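Local coordinates for extracellular solute-binding protein, family 1 (Bifidobacterium longum subsp. infantis, PDB 6FTH) that probably binds human milk oligosaccharides outside the cell and delivers them to its ABC transporter for uptake, at residues A[33-38]-A[87-92]; A[327-332]-A[436-441]; A[451-456]-A[508-513]. One frame throughout, in Å; residues are numbered along the deposited sequence.

Interaction 1 of 3, residues A[33-38]-A[87-92]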
loop_
_atom_site.group_PDB
_atom_site.type_symbol
_atom_site.label_atom_id
_atom_site.label_comp_id
_atom_site.label_asym_id
_atom_site.label_seq_id
_atom_site.Cartn_x
_atom_site.Cartn_y
_atom_site.Cartn_z
ATOM N N LEU A 33 9.278 -7.124 20.903
ATOM C CA LEU A 33 7.967 -6.532 20.693
ATOM C C LEU A 33 7.513 -6.852 19.276
ATOM O O LEU A 33 8.264 -6.630 18.314
ATOM C CB LEU A 33 8.028 -5.015 20.881
ATOM C CG LEU A 33 6.780 -4.245 20.430
ATOM C CD1 LEU A 33 5.592 -4.557 21.308
ATOM C CD2 LEU A 33 7.072 -2.732 20.429
ATOM N N VAL A 34 6.298 -7.375 19.145
ATOM C CA VAL A 34 5.711 -7.649 17.836
ATOM C C VAL A 34 4.368 -6.948 17.759
ATOM O O VAL A 34 3.464 -7.243 18.547
ATOM C CB VAL A 34 5.527 -9.150 17.565
ATOM C CG1 VAL A 34 5.067 -9.371 16.115
ATOM C CG2 VAL A 34 6.780 -9.941 17.896
ATOM N N VAL A 35 4.242 -6.031 16.815
ATOM C CA VAL A 35 2.976 -5.388 16.496
ATOM C C VAL A 35 2.257 -6.330 15.539
ATOM O O VAL A 35 2.805 -6.699 14.491
ATOM C CB VAL A 35 3.200 -4.004 15.867
ATOM C CG1 VAL A 35 1.886 -3.315 15.580
ATOM C CG2 VAL A 35 4.097 -3.135 16.764
ATOM N N LYS A 36 1.058 -6.762 15.923
ATOM C CA LYS A 36 0.376 -7.885 15.298
ATOM C C LYS A 36 -0.693 -7.462 14.291
ATOM O O LYS A 36 -1.471 -6.524 14.516
ATOM C CB LYS A 36 -0.288 -8.753 16.370
ATOM C CG LYS A 36 0.670 -9.438 17.340
ATOM C CD LYS A 36 1.523 -10.583 16.737
ATOM C CE LYS A 36 0.697 -11.777 16.282
ATOM N NZ LYS A 36 -0.219 -12.238 17.397
ATOM N N ARG A 37 -0.754 -8.200 13.189
ATOM C CA ARG A 37 -1.876 -8.094 12.277
ATOM C C ARG A 37 -3.151 -8.563 12.979
ATOM O O ARG A 37 -3.113 -9.476 13.810
ATOM C CB ARG A 37 -1.635 -9.031 11.104
ATOM C CG ARG A 37 -2.596 -8.919 9.954
ATOM C CD ARG A 37 -2.382 -10.099 9.051
ATOM N NE ARG A 37 -3.165 -10.052 7.832
ATOM C CZ ARG A 37 -4.434 -10.441 7.728
ATOM N NH1 ARG A 37 -5.111 -10.875 8.791
ATOM N NH2 ARG A 37 -5.044 -10.388 6.552
ATOM N N PRO A 38 -4.297 -7.985 12.644
ATOM C CA PRO A 38 -5.550 -8.583 13.105
ATOM C C PRO A 38 -5.671 -10.026 12.635
ATOM O O PRO A 38 -5.063 -10.439 11.640
ATOM C CB PRO A 38 -6.627 -7.696 12.466
ATOM C CG PRO A 38 -5.966 -6.381 12.266
ATOM C CD PRO A 38 -4.513 -6.709 11.940
ATOM N N SER A 87 12.225 -5.095 17.935
ATOM C CA SER A 87 10.847 -4.743 17.654
ATOM C C SER A 87 10.531 -5.043 16.193
ATOM O O SER A 87 11.302 -4.676 15.294
ATOM C CB SER A 87 10.587 -3.275 17.977
ATOM O OG SER A 87 11.042 -2.960 19.286
ATOM N N LEU A 88 9.387 -5.682 15.970
ATOM C CA LEU A 88 8.927 -6.090 14.649
ATOM C C LEU A 88 7.650 -5.332 14.285
ATOM O O LEU A 88 6.682 -5.329 15.064
ATOM C CB LEU A 88 8.633 -7.589 14.621
ATOM C CG LEU A 88 9.726 -8.541 15.131
ATOM C CD1 LEU A 88 9.258 -9.983 14.902
ATOM C CD2 LEU A 88 11.132 -8.291 14.503
ATOM N N HIS A 89 7.622 -4.715 13.093
ATOM C CA HIS A 89 6.428 -4.011 12.601
ATOM C C HIS A 89 6.117 -2.799 13.484
ATOM O O HIS A 89 4.955 -2.411 13.662
ATOM C CB HIS A 89 5.227 -4.967 12.456
ATOM C CG HIS A 89 3.973 -4.349 11.878
ATOM N ND1 HIS A 89 3.985 -3.303 10.978
ATOM C CD2 HIS A 89 2.666 -4.652 12.073
ATOM C CE1 HIS A 89 2.744 -2.981 10.654
ATOM N NE2 HIS A 89 1.925 -3.781 11.307
ATOM N N ALA A 90 7.173 -2.198 14.029
ATOM C CA ALA A 90 7.035 -1.131 15.009
ATOM C C ALA A 90 7.590 0.201 14.534
ATOM O O ALA A 90 6.895 1.226 14.656
ATOM C CB ALA A 90 7.719 -1.562 16.315
ATOM N N PHE A 91 8.816 0.222 14.013
ATOM C CA PHE A 91 9.541 1.455 13.718
ATOM C C PHE A 91 9.929 1.555 12.249
ATOM O O PHE A 91 10.545 0.640 11.684
ATOM C CB PHE A 91 10.789 1.570 14.590
ATOM C CG PHE A 91 10.486 1.531 16.058
ATOM C CD1 PHE A 91 9.776 2.554 16.649
ATOM C CD2 PHE A 91 10.932 0.495 16.848
ATOM C CE1 PHE A 91 9.469 2.504 18.001
ATOM C CE2 PHE A 91 10.641 0.451 18.198
ATOM C CZ PHE A 91 9.919 1.471 18.774
ATOM N N PHE A 92 9.568 2.671 11.643
ATOM C CA PHE A 92 9.979 2.981 10.291
ATOM C C PHE A 92 11.304 3.717 10.316
ATOM O O PHE A 92 11.705 4.273 11.351
ATOM C CB PHE A 92 8.938 3.876 9.630
ATOM C CG PHE A 92 7.694 3.163 9.251
ATOM C CD1 PHE A 92 6.658 3.019 10.157
ATOM C CD2 PHE A 92 7.556 2.602 7.990
ATOM C CE1 PHE A 92 5.506 2.336 9.805
ATOM C CE2 PHE A 92 6.394 1.916 7.641
ATOM C CZ PHE A 92 5.383 1.783 8.546
#
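Val35 places CG1, and His89 places CG, anti to the backbone N (chi1 -178° and -177°). These torsions bring CG1 of Val35 and the imidazole edge together, the two side chains crossing at about a right angle. CD2 of the imidazole comes 3.8 Å from CG1 of Val35. It lies closer to the carbonyl: CD2 of His89 is 3.2 Å from O of Val35, which sits at the ring edge, near its plane. The other methyl, CG2 of Val35, touches CB of Ala90 at 4.0 Å and passes O of His89 at 3.3 Å.

Just before this point strands 29-36 and 86-88 run parallel. N of Leu88 donates to O of Leu33 at 2.8 Å. N of Val35 donates to O of Leu88 at 3.1 Å, almost straight at 175°. Val34 and Leu88 share one face of the sheet, with CG2 of Val34 3.9 Å from CD1 of Leu88. Leu33 and Ser87 lie on the other face, where Trp70 of helix 67-80 packs on Leu33 and also reaches Val35. After Leu88 the chain leaves the sheet, and His89 takes a left-handed helical backbone conformation. The strand order 59-66, 29-36, 86-88 is the parallel start of the N-terminal lobe expected of a solute-binding protein.

With an alanine at Val35 both methyls go, which would probably open a gap beside Ala90 and Trp70 and leave the imidazole edge with less to pack against.

The ring nitrogens of His89 bond to Asp339 through ND1 and to Glu67 through NE2. These two bonds fix the ring's rotation. Two carboxylates this near would probably favour a protonated imidazole, which would make the CD2-H edge facing the Val35 carbonyl more polar.

Interaction 2 of 3, residues A[327-332]-A[436-441]; sequences TVWDGS and EEQRSH
Arg439 NH1 grips the loop 327-332 by two backbone oxygens, and this is the tight part of the contact. It donates to O of Asp330 at 2.9 Å and to O of Ser332, also at 2.9 Å. Each oxygen is met in its carbonyl plane, on a lone pair. A bend at chi3 (50°) of Arg439 turns the guanidinium onto the loop. Inside the loop, OD1 of Asp330 accepts from N of Ser332 at 2.9 Å, an Asx turn, and also takes the Ser332 hydroxyl on its syn lone pair. This turn probably helps to present the two carbonyls to the arginine.

The second grip comes just after helix 436-439. ND1 of His441 donates to O of Thr327 at 2.8 Å, with the oxygen in the ring plane. NE2 of the same ring donates to OE2 of Glu437 at 2.6 Å.

Between the two grips the contact is buried van der Waals packing. Gln438 lies alongside Thr327, with NE2 3.5 Å from CG2 of Thr327, and that NE2 bonds to Val316 O. CG1 of Val328 stays 4.2 Å from CB of His441. N of Trp329 is buried without a partner, although NE1 of its indole bonds to Gln153 O. By contrast, the outer side of the helix, with Glu436 and Ser440, is open to solvent.

The contact fastens a short helix to an irregular loop by side-chain donors and main-chain acceptors. The guanidinium charge is met by carbonyl dipoles, and the Asp330 carboxylate, 5.1 Å away from OD1 to NH1 of Arg439, probably adds some attraction. With both ring nitrogens donating, His441 would probably be protonated, a charge the Glu437 carboxylate would favour.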
loop_
_atom_site.group_PDB
_atom_site.type_symbol
_atom_site.label_atom_id
_atom_site.label_comp_id
_atom_site.label_asym_id
_atom_site.label_seq_id
_atom_site.Cartn_x
_atom_site.Cartn_y
_atom_site.Cartn_z
ATOM N N THR A 327 -1.012 7.728 -21.457
ATOM C CA THR A 327 -1.840 7.384 -20.310
ATOM C C THR A 327 -1.094 6.348 -19.483
ATOM O O THR A 327 -0.525 5.396 -20.023
ATOM C CB THR A 327 -3.163 6.801 -20.812
ATOM O OG1 THR A 327 -3.797 7.710 -21.727
ATOM C CG2 THR A 327 -4.138 6.579 -19.655
ATOM N N VAL A 328 -1.096 6.531 -18.170
ATOM C CA VAL A 328 -0.278 5.719 -17.273
ATOM C C VAL A 328 -1.195 5.001 -16.296
ATOM O O VAL A 328 -2.414 5.129 -16.377
ATOM C CB VAL A 328 0.796 6.559 -16.554
ATOM C CG1 VAL A 328 1.753 7.140 -17.608
ATOM C CG2 VAL A 328 0.170 7.687 -15.672
ATOM N N TRP A 329 -0.611 4.224 -15.384
ATOM C CA TRP A 329 -1.337 3.681 -14.251
ATOM C C TRP A 329 -0.408 3.757 -13.041
ATOM O O TRP A 329 0.801 3.946 -13.177
ATOM C CB TRP A 329 -1.908 2.267 -14.515
ATOM C CG TRP A 329 -2.740 1.789 -13.379
ATOM C CD1 TRP A 329 -2.464 0.744 -12.533
ATOM C CD2 TRP A 329 -3.965 2.367 -12.921
ATOM N NE1 TRP A 329 -3.433 0.647 -11.579
ATOM C CE2 TRP A 329 -4.373 1.626 -11.794
ATOM C CE3 TRP A 329 -4.739 3.454 -13.336
ATOM C CZ2 TRP A 329 -5.519 1.935 -11.088
ATOM C CZ3 TRP A 329 -5.884 3.757 -12.623
ATOM C CH2 TRP A 329 -6.255 3.007 -11.522
ATOM N N ASP A 330 -1.004 3.646 -11.856
ATOM C CA ASP A 330 -0.285 3.766 -10.591
ATOM C C ASP A 330 0.969 2.904 -10.592
ATOM O O ASP A 330 0.932 1.732 -10.961
ATOM C CB ASP A 330 -1.246 3.336 -9.464
ATOM C CG ASP A 330 -0.671 3.517 -8.086
ATOM O OD1 ASP A 330 0.102 2.627 -7.640
ATOM O OD2 ASP A 330 -1.022 4.555 -7.452
ATOM N N GLY A 331 2.066 3.486 -10.116
ATOM C CA GLY A 331 3.356 2.843 -10.182
ATOM C C GLY A 331 3.813 2.175 -8.907
ATOM O O GLY A 331 5.001 1.848 -8.787
ATOM N N SER A 332 2.924 1.987 -7.941
ATOM C CA SER A 332 3.328 1.418 -6.677
ATOM C C SER A 332 3.692 -0.061 -6.813
ATOM O O SER A 332 3.455 -0.727 -7.827
ATOM C CB SER A 332 2.178 1.482 -5.667
ATOM O OG SER A 332 1.640 2.779 -5.475
ATOM N N GLU A 436 0.035 -3.889 -17.210
ATOM C CA GLU A 436 1.416 -3.921 -17.682
ATOM C C GLU A 436 1.645 -2.946 -18.825
ATOM O O GLU A 436 2.677 -2.269 -18.869
ATOM C CB GLU A 436 1.828 -5.335 -18.093
ATOM C CG GLU A 436 2.375 -6.123 -16.944
ATOM C CD GLU A 436 3.255 -7.302 -17.373
ATOM O OE1 GLU A 436 2.734 -8.432 -17.410
ATOM O OE2 GLU A 436 4.463 -7.087 -17.649
ATOM N N GLU A 437 0.685 -2.824 -19.734
ATOM C CA GLU A 437 0.839 -1.883 -20.829
ATOM C C GLU A 437 0.905 -0.448 -20.323
ATOM O O GLU A 437 1.835 0.291 -20.667
ATOM C CB GLU A 437 -0.272 -2.069 -21.866
ATOM C CG GLU A 437 -0.211 -1.062 -22.997
ATOM C CD GLU A 437 1.013 -1.185 -23.869
ATOM O OE1 GLU A 437 1.476 -2.316 -24.109
ATOM O OE2 GLU A 437 1.509 -0.145 -24.352
ATOM N N GLN A 438 -0.071 -0.013 -19.512
ATOM C CA GLN A 438 -0.046 1.388 -19.087
ATOM C C GLN A 438 1.144 1.677 -18.180
ATOM O O GLN A 438 1.747 2.750 -18.261
ATOM C CB GLN A 438 -1.357 1.791 -18.416
ATOM C CG GLN A 438 -2.433 2.085 -19.420
ATOM C CD GLN A 438 -3.761 2.451 -18.808
ATOM O OE1 GLN A 438 -4.052 2.115 -17.648
ATOM N NE2 GLN A 438 -4.581 3.150 -19.581
ATOM N N ARG A 439 1.527 0.728 -17.329
ATOM C CA ARG A 439 2.706 0.948 -16.490
ATOM C C ARG A 439 3.984 1.036 -17.308
ATOM O O ARG A 439 4.937 1.703 -16.883
ATOM C CB ARG A 439 2.808 -0.119 -15.393
ATOM C CG ARG A 439 1.816 0.131 -14.252
ATOM C CD ARG A 439 1.693 -0.963 -13.254
ATOM N NE ARG A 439 2.949 -1.471 -12.701
ATOM C CZ ARG A 439 3.391 -1.286 -11.445
ATOM N NH1 ARG A 439 2.755 -0.527 -10.599
ATOM N NH2 ARG A 439 4.479 -1.901 -11.018
ATOM N N SER A 440 3.998 0.466 -18.509
ATOM C CA SER A 440 5.184 0.548 -19.348
ATOM C C SER A 440 5.329 1.893 -20.029
ATOM O O SER A 440 6.356 2.123 -20.672
ATOM C CB SER A 440 5.191 -0.571 -20.402
ATOM O OG SER A 440 4.320 -0.307 -21.489
ATOM N N HIS A 441 4.366 2.799 -19.871
ATOM C CA HIS A 441 4.394 4.115 -20.497
ATOM C C HIS A 441 5.118 5.160 -19.659
ATOM O O HIS A 441 5.061 6.347 -20.004
ATOM C CB HIS A 441 2.965 4.577 -20.741
ATOM C CG HIS A 441 2.195 3.678 -21.658
ATOM N ND1 HIS A 441 0.839 3.813 -21.853
ATOM C CD2 HIS A 441 2.593 2.662 -22.465
ATOM C CE1 HIS A 441 0.426 2.898 -22.707
ATOM N NE2 HIS A 441 1.470 2.191 -23.102
#

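Interaction 3 of 3, residues A[451-456]-A[508-513]; sequences DYVNPD and KIWQKW
Pro455 sits between Trp510 and Trp513, two indoles one turn apart on helix 503-518, and CH-pi contacts hold it on both. CA of Pro455 stands 3.6 Å from the centroid of the five-membered ring of Trp513, only 1° off the ring normal. CG of Pro455 lies 4.0 Å from the centroid of the six-membered ring of Trp510.

Apolar packing comes from Val453. Its CG1, set anti to the backbone N (chi1 178°), is 3.7 Å from CB of Trp513 and 3.8 Å from CZ3 of Trp510.

Polar groups meet the rings too. O of Val453 lies at the edge of Trp510, near its plane, 3.5 Å from CZ3. N of Asp456 lies over the same face of Trp513 as Pro455. The Asp456 carboxylate comes to the Trp513 rim, with CG 3.4 Å from CZ2.

Asp456 is the N-cap of helix 457-484, bonding through OD1 to Asp459 N. Asp459 also takes NE1 of Trp513. The loop 451-456 thus packs against helix 503-518 as it leads into helix 457-484, whose Leu463 packs on Pro455 and Trp510.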
loop_
_atom_site.group_PDB
_atom_site.type_symbol
_atom_site.label_atom_id
_atom_site.label_comp_id
_atom_site.label_asym_id
_atom_site.label_seq_id
_atom_site.Cartn_x
_atom_site.Cartn_y
_atom_site.Cartn_z
ATOM N N ASP A 451 10.070 4.788 -3.954
ATOM C CA ASP A 451 9.595 4.562 -2.607
ATOM C C ASP A 451 10.693 4.764 -1.567
ATOM O O ASP A 451 10.378 5.036 -0.403
ATOM C CB ASP A 451 9.062 3.132 -2.522
ATOM C CG ASP A 451 7.921 2.861 -3.481
ATOM O OD1 ASP A 451 7.298 3.835 -3.956
ATOM O OD2 ASP A 451 7.636 1.655 -3.748
ATOM N N TYR A 452 11.958 4.637 -1.952
ATOM C CA TYR A 452 13.082 4.741 -1.029
ATOM C C TYR A 452 13.572 6.175 -0.802
ATOM O O TYR A 452 14.523 6.371 -0.039
ATOM C CB TYR A 452 14.236 3.855 -1.504
ATOM C CG TYR A 452 14.614 3.961 -2.967
ATOM C CD1 TYR A 452 15.395 5.015 -3.420
ATOM C CD2 TYR A 452 14.231 2.994 -3.881
ATOM C CE1 TYR A 452 15.762 5.115 -4.723
ATOM C CE2 TYR A 452 14.594 3.097 -5.214
ATOM C CZ TYR A 452 15.365 4.155 -5.626
ATOM O OH TYR A 452 15.739 4.299 -6.957
ATOM N N VAL A 453 12.971 7.176 -1.439
ATOM C CA VAL A 453 13.406 8.560 -1.246
ATOM C C VAL A 453 12.946 8.997 0.138
ATOM O O VAL A 453 11.753 9.206 0.354
ATOM C CB VAL A 453 12.836 9.481 -2.333
ATOM C CG1 VAL A 453 13.266 10.938 -2.094
ATOM C CG2 VAL A 453 13.306 9.037 -3.703
ATOM N N ASN A 454 13.895 9.118 1.067
ATOM C CA ASN A 454 13.623 9.326 2.494
ATOM C C ASN A 454 14.210 10.673 2.927
ATOM O O ASN A 454 15.431 10.759 3.130
ATOM C CB ASN A 454 14.305 8.206 3.301
ATOM C CG ASN A 454 13.890 6.778 2.874
ATOM O OD1 ASN A 454 14.740 5.874 2.694
ATOM N ND2 ASN A 454 12.593 6.563 2.756
ATOM N N PRO A 455 13.403 11.734 3.095
ATOM C CA PRO A 455 13.953 13.006 3.607
ATOM C C PRO A 455 14.494 12.845 5.015
ATOM O O PRO A 455 14.002 12.034 5.801
ATOM C CB PRO A 455 12.745 13.941 3.603
ATOM C CG PRO A 455 11.812 13.362 2.581
ATOM C CD PRO A 455 11.984 11.887 2.742
ATOM N N ASP A 456 15.505 13.652 5.339
ATOM C CA ASP A 456 16.095 13.606 6.663
ATOM C C ASP A 456 15.121 14.155 7.703
ATOM O O ASP A 456 14.027 14.627 7.379
ATOM C CB ASP A 456 17.461 14.295 6.662
ATOM C CG ASP A 456 17.390 15.820 6.597
ATOM O OD1 ASP A 456 16.297 16.426 6.594
ATOM O OD2 ASP A 456 18.479 16.415 6.537
ATOM N N LYS A 508 10.255 21.739 -3.374
ATOM C CA LYS A 508 11.703 21.844 -3.451
ATOM C C LYS A 508 12.395 20.815 -2.555
ATOM O O LYS A 508 13.438 20.262 -2.933
ATOM C CB LYS A 508 12.103 23.278 -3.109
ATOM C CG LYS A 508 13.586 23.585 -3.233
ATOM C CD LYS A 508 13.889 25.106 -3.483
ATOM C CE LYS A 508 13.243 25.952 -2.451
ATOM N NZ LYS A 508 13.724 27.341 -2.573
ATOM N N ILE A 509 11.838 20.544 -1.356
ATOM C CA ILE A 509 12.383 19.512 -0.479
ATOM C C ILE A 509 12.337 18.146 -1.151
ATOM O O ILE A 509 13.333 17.411 -1.164
ATOM C CB ILE A 509 11.634 19.507 0.868
ATOM C CG1 ILE A 509 12.043 20.746 1.672
ATOM C CG2 ILE A 509 11.910 18.225 1.635
ATOM C CD1 ILE A 509 11.196 20.973 2.946
ATOM N N TRP A 510 11.196 17.806 -1.772
ATOM C CA TRP A 510 11.100 16.514 -2.436
ATOM C C TRP A 510 12.033 16.453 -3.636
ATOM O O TRP A 510 12.650 15.414 -3.888
ATOM C CB TRP A 510 9.656 16.199 -2.841
ATOM C CG TRP A 510 8.882 15.586 -1.723
ATOM C CD1 TRP A 510 7.825 16.131 -1.061
ATOM C CD2 TRP A 510 9.101 14.284 -1.147
ATOM N NE1 TRP A 510 7.377 15.245 -0.097
ATOM C CE2 TRP A 510 8.154 14.121 -0.125
ATOM C CE3 TRP A 510 10.020 13.260 -1.382
ATOM C CZ2 TRP A 510 8.074 12.962 0.651
ATOM C CZ3 TRP A 510 9.949 12.104 -0.599
ATOM C CH2 TRP A 510 8.982 11.972 0.404
ATOM N N GLN A 511 12.161 17.550 -4.390
ATOM C CA GLN A 511 13.112 17.540 -5.499
ATOM C C GLN A 511 14.522 17.266 -5.003
ATOM O O GLN A 511 15.280 16.515 -5.629
ATOM C CB GLN A 511 13.087 18.859 -6.259
ATOM C CG GLN A 511 14.064 18.907 -7.430
ATOM C CD GLN A 511 13.543 18.188 -8.670
ATOM O OE1 GLN A 511 12.569 18.629 -9.288
ATOM N NE2 GLN A 511 14.218 17.110 -9.059
ATOM N N LYS A 512 14.912 17.905 -3.905
ATOM C CA LYS A 512 16.262 17.732 -3.378
ATOM C C LYS A 512 16.534 16.280 -3.024
ATOM O O LYS A 512 17.561 15.720 -3.411
ATOM C CB LYS A 512 16.447 18.618 -2.147
ATOM C CG LYS A 512 17.825 18.474 -1.510
ATOM C CD LYS A 512 18.010 19.392 -0.342
ATOM C CE LYS A 512 17.192 18.944 0.824
ATOM N NZ LYS A 512 17.419 19.768 2.064
ATOM N N TRP A 513 15.645 15.658 -2.258
ATOM C CA TRP A 513 15.904 14.278 -1.841
ATOM C C TRP A 513 15.766 13.315 -3.010
ATOM O O TRP A 513 16.528 12.347 -3.123
ATOM C CB TRP A 513 14.988 13.896 -0.692
ATOM C CG TRP A 513 15.395 14.614 0.552
ATOM C CD1 TRP A 513 14.771 15.684 1.123
ATOM C CD2 TRP A 513 16.591 14.395 1.305
ATOM N NE1 TRP A 513 15.500 16.135 2.211
ATOM C CE2 TRP A 513 16.625 15.367 2.329
ATOM C CE3 TRP A 513 17.643 13.475 1.209
ATOM C CZ2 TRP A 513 17.650 15.414 3.279
ATOM C CZ3 TRP A 513 18.666 13.530 2.151
ATOM C CH2 TRP A 513 18.660 14.499 3.170
#

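In the fold
The three contacts are separate and follow one another along the chain. Interactions 1 and 2 lie on opposite sides of the chain's centre, about 32 Å between centres, and their nearest atoms are about 14 Å apart. Interaction 1 belongs to the sheet that begins the chain. Interaction 2 follows a strand of the second sheet, consistent with the two lobes of a solute-binding protein, whose sugar is expected in the cleft between them. Interaction 3 is about 25 Å from interaction 1 and 22 Å from interaction 2, centre to centre. Its nearest atoms come within about 5 Å of interaction 2 without touching, and the loop after helix 436-439 leads directly from 436-441 to 451-456.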